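Local atomic coordinates of endosialidase (Enterobacteria phage phi92, PDB entry 4HIZ), a protein that hydrolyses the alpha-2,8 and alpha-2,9 linkages of sialic acid polymers, probably letting the phage degrade the polysialic acid capsule of its bacterial host. Residues W178-P183 with T264-S269. Sequence-based numbering, arbitrary orientation.
Sequences WSRPMP and TRFWDS
R180, near the end of strand 172-181, runs its aliphatic stem over one face of the F266 ring, with CD 3.8 Å from the ring centroid in a CH-pi contact. Its chain is extended from CG to NE, which lays the guanidinium above the ring in a cation-pi contact, steeply inclined, the two planes 75° apart. A long arginine suits this place because its stem is apolar and its head is not. NE donates to S269 O at 2.8 Å, although the N-H bends to 140°.

The buried side lies around F266 and the two prolines. With CG anti to the backbone N (chi1 171°), F266 points its ring at the strand; P183, a compact apolar surface, packs its CD 3.8 Å from F266 CD1, and P181 O meets the ring edge in plane. That carbonyl has no polar partner. M182 O accepts from T264 OG1 at 2.7 Å on a lone pair; a hydroxyl suits T264 because OG1 also accepts from the backbone N of Y184.

On the looser, partly exposed side a single water bridges R180 NH2 and W267 O. W267 bonds E130 through NE1 and stacks on H510 of a neighbouring subunit.

The chain between the two segments forms a separate beta sheet inserted into the propeller; T264 ends its last strand, and 265-269 lead back toward strand 272-275. Carbonyls turned toward R180 probably stabilise its charge, so apolar packing and polar bonds combine here.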
ATOM      1  N   TRP A 178       6.894 -24.375 -22.204  1.00 12.32           N
ATOM      2  CA  TRP A 178       7.636 -23.112 -22.232  1.00 11.83           C
ATOM      3  C   TRP A 178       8.844 -23.263 -21.339  1.00 12.79           C
ATOM      4  O   TRP A 178       8.743 -23.848 -20.242  1.00 12.74           O
ATOM      5  CB  TRP A 178       6.780 -21.955 -21.676  1.00 12.64           C
ATOM      6  CG  TRP A 178       5.660 -21.438 -22.564  1.00 13.99           C
ATOM      7  CD1 TRP A 178       4.937 -22.120 -23.513  1.00 15.26           C
ATOM      8  CD2 TRP A 178       5.124 -20.102 -22.528  1.00 14.00           C
ATOM      9  NE1 TRP A 178       3.990 -21.273 -24.083  1.00 15.03           N
ATOM     10  CE2 TRP A 178       4.085 -20.035 -23.495  1.00 15.05           C
ATOM     11  CE3 TRP A 178       5.440 -18.960 -21.792  1.00 13.29           C
ATOM     12  CZ2 TRP A 178       3.348 -18.865 -23.726  1.00 15.72           C
ATOM     13  CZ3 TRP A 178       4.718 -17.789 -22.029  1.00 13.97           C
ATOM     14  CH2 TRP A 178       3.670 -17.753 -22.965  1.00 14.89           C
ATOM     15  N   SER A 179       9.996 -22.746 -21.768  1.00 12.70           N
ATOM     16  CA  SER A 179      11.143 -22.741 -20.857  0.66 12.52           C
ATOM     17  C   SER A 179      12.020 -21.536 -21.024  1.00 12.37           C
ATOM     18  O   SER A 179      12.058 -20.922 -22.076  1.00 12.91           O
ATOM     19  CB  SER A 179      11.996 -24.023 -20.968  0.66 14.08           C
ATOM     20  OG  SER A 179      12.850 -23.981 -22.095  0.66 14.56           O
ATOM     21  N   ARG A 180      12.695 -21.188 -19.924  1.00 11.80           N
ATOM     22  CA  ARG A 180      13.691 -20.093 -19.899  1.00 11.63           C
ATOM     23  C   ARG A 180      14.783 -20.545 -18.975  1.00 11.84           C
ATOM     24  O   ARG A 180      14.553 -21.359 -18.090  1.00 12.85           O
ATOM     25  CB  ARG A 180      13.085 -18.807 -19.264  1.00 11.67           C
ATOM     26  CG  ARG A 180      12.541 -17.809 -20.278  1.00 12.47           C
ATOM     27  CD  ARG A 180      11.930 -16.616 -19.544  1.00 13.46           C
ATOM     28  NE  ARG A 180      11.607 -15.534 -20.476  1.00 14.19           N
ATOM     29  CZ  ARG A 180      10.892 -14.459 -20.117  1.00 14.71           C
ATOM     30  NH1 ARG A 180      10.459 -14.343 -18.848  1.00 13.18           N
ATOM     31  NH2 ARG A 180      10.659 -13.490 -20.997  1.00 14.75           N
ATOM     32  N   PRO A 181      15.983 -19.975 -19.125  1.00 12.11           N
ATOM     33  CA  PRO A 181      16.997 -20.232 -18.099  1.00 12.13           C
ATOM     34  C   PRO A 181      16.533 -19.579 -16.790  1.00 12.60           C
ATOM     35  O   PRO A 181      15.956 -18.488 -16.846  1.00 14.19           O
ATOM     36  CB  PRO A 181      18.226 -19.489 -18.640  1.00 12.86           C
ATOM     37  CG  PRO A 181      17.690 -18.375 -19.496  1.00 13.15           C
ATOM     38  CD  PRO A 181      16.410 -18.967 -20.117  1.00 13.01           C
ATOM     39  N   MET A 182      16.763 -20.218 -15.650  1.00 11.69           N
ATOM     40  CA  MET A 182      16.391 -19.596 -14.382  1.00 13.01           C
ATOM     41  C   MET A 182      17.223 -18.332 -14.156  1.00 12.75           C
ATOM     42  O   MET A 182      18.324 -18.211 -14.667  1.00 12.47           O
ATOM     43  CB  MET A 182      16.678 -20.559 -13.222  1.00 15.15           C
ATOM     44  CG  MET A 182      15.677 -21.698 -13.109  1.00 16.38           C
ATOM     45  SD  MET A 182      13.960 -21.123 -12.860  1.00 19.58           S
ATOM     46  CE  MET A 182      14.018 -20.581 -11.137  1.00 19.89           C
ATOM     47  N   PRO A 183      16.705 -17.385 -13.362  1.00 13.12           N
ATOM     48  CA  PRO A 183      17.566 -16.285 -12.924  1.00 12.65           C
ATOM     49  C   PRO A 183      18.588 -16.846 -11.943  1.00 12.72           C
ATOM     50  O   PRO A 183      18.213 -17.431 -10.925  1.00 13.13           O
ATOM     51  CB  PRO A 183      16.573 -15.332 -12.207  1.00 13.66           C
ATOM     52  CG  PRO A 183      15.370 -16.152 -11.922  1.00 15.93           C
ATOM     53  CD  PRO A 183      15.342 -17.334 -12.782  1.00 14.49           C
ATOM     54  N   THR A 264      22.463 -14.919 -15.390  1.00 11.02           N
ATOM     55  CA  THR A 264      21.525 -14.977 -16.483  1.00 11.58           C
ATOM     56  C   THR A 264      20.652 -13.714 -16.447  1.00 12.00           C
ATOM     57  O   THR A 264      20.610 -12.990 -15.428  1.00 12.88           O
ATOM     58  CB  THR A 264      20.605 -16.184 -16.368  1.00 13.36           C
ATOM     59  OG1 THR A 264      19.910 -16.108 -15.125  1.00 13.47           O
ATOM     60  CG2 THR A 264      21.433 -17.486 -16.418  1.00 15.13           C
ATOM     61  N   ARG A 265      19.951 -13.477 -17.546  1.00 11.85           N
ATOM     62  CA  ARG A 265      18.931 -12.432 -17.636  1.00 12.08           C
ATOM     63  C   ARG A 265      17.625 -13.099 -18.030  1.00 12.56           C
ATOM     64  O   ARG A 265      17.253 -13.143 -19.210  1.00 13.63           O
ATOM     65  CB  ARG A 265      19.338 -11.364 -18.661  1.00 13.22           C
ATOM     66  CG  ARG A 265      20.644 -10.623 -18.264  1.00 13.97           C
ATOM     67  CD  ARG A 265      20.884  -9.428 -19.169  1.00 14.69           C
ATOM     68  NE  ARG A 265      21.483  -9.820 -20.454  1.00 14.55           N
ATOM     69  CZ  ARG A 265      21.074  -9.406 -21.647  1.00 15.18           C
ATOM     70  NH1 ARG A 265      20.006  -8.619 -21.767  1.00 15.27           N
ATOM     71  NH2 ARG A 265      21.742  -9.796 -22.732  1.00 16.55           N
ATOM     72  N   PHE A 266      16.950 -13.668 -17.028  1.00 13.44           N
ATOM     73  CA  PHE A 266      15.718 -14.414 -17.226  1.00 13.02           C
ATOM     74  C   PHE A 266      14.687 -13.603 -18.026  1.00 13.04           C
ATOM     75  O   PHE A 266      14.057 -14.100 -18.963  1.00 12.06           O
ATOM     76  CB  PHE A 266      15.146 -14.765 -15.830  1.00 12.33           C
ATOM     77  CG  PHE A 266      13.729 -15.355 -15.851  1.00 13.32           C
ATOM     78  CD1 PHE A 266      13.540 -16.705 -16.023  1.00 13.73           C
ATOM     79  CD2 PHE A 266      12.608 -14.543 -15.630  1.00 15.28           C
ATOM     80  CE1 PHE A 266      12.243 -17.273 -16.002  1.00 13.35           C
ATOM     81  CE2 PHE A 266      11.314 -15.088 -15.617  1.00 15.25           C
ATOM     82  CZ  PHE A 266      11.123 -16.447 -15.775  1.00 14.59           C
ATOM     83  N   TRP A 267      14.495 -12.356 -17.631  1.00 13.23           N
ATOM     84  CA  TRP A 267      13.461 -11.522 -18.215  1.00 13.93           C
ATOM     85  C   TRP A 267      13.776 -11.002 -19.595  1.00 13.97           C
ATOM     86  O   TRP A 267      12.871 -10.503 -20.271  1.00 15.92           O
ATOM     87  CB  TRP A 267      13.126 -10.334 -17.264  1.00 13.97           C
ATOM     88  CG  TRP A 267      12.529 -10.790 -15.932  1.00 15.50           C
ATOM     89  CD1 TRP A 267      11.203 -11.026 -15.671  1.00 15.92           C
ATOM     90  CD2 TRP A 267      13.240 -11.114 -14.721  1.00 16.48           C
ATOM     91  NE1 TRP A 267      11.048 -11.455 -14.365  1.00 16.59           N
ATOM     92  CE2 TRP A 267      12.278 -11.504 -13.760  1.00 17.13           C
ATOM     93  CE3 TRP A 267      14.591 -11.108 -14.361  1.00 17.97           C
ATOM     94  CZ2 TRP A 267      12.617 -11.868 -12.458  1.00 18.35           C
ATOM     95  CZ3 TRP A 267      14.939 -11.456 -13.042  1.00 19.85           C
ATOM     96  CH2 TRP A 267      13.950 -11.836 -12.107  1.00 19.36           C
ATOM     97  N   ASP A 268      15.047 -11.107 -20.009  1.00 14.12           N
ATOM     98  CA  ASP A 268      15.455 -10.747 -21.368  1.00 14.25           C
ATOM     99  C   ASP A 268      15.618 -11.956 -22.286  1.00 14.29           C
ATOM    100  O   ASP A 268      15.949 -11.806 -23.462  1.00 15.80           O
ATOM    101  CB  ASP A 268      16.785  -9.962 -21.334  1.00 15.45           C
ATOM    102  CG  ASP A 268      16.651  -8.621 -20.637  1.00 17.63           C
ATOM    103  OD1 ASP A 268      15.539  -8.043 -20.609  1.00 18.65           O
ATOM    104  OD2 ASP A 268      17.672  -8.141 -20.125  1.00 17.63           O
ATOM    105  N   SER A 269      15.423 -13.154 -21.762  1.00 12.25           N
ATOM    106  CA  SER A 269      15.627 -14.351 -22.603  1.00 13.12           C
ATOM    107  C   SER A 269      14.313 -14.756 -23.261  1.00 14.58           C
ATOM    108  O   SER A 269      13.320 -14.869 -22.600  1.00 15.64           O
ATOM    109  CB  SER A 269      16.137 -15.519 -21.740  1.00 13.87           C
ATOM    110  OG  SER A 269      17.417 -15.239 -21.176  1.00 14.45           O
TER
HETATM  111  O   HOH W   1      10.140 -10.689 -20.045  1.00 24.70           O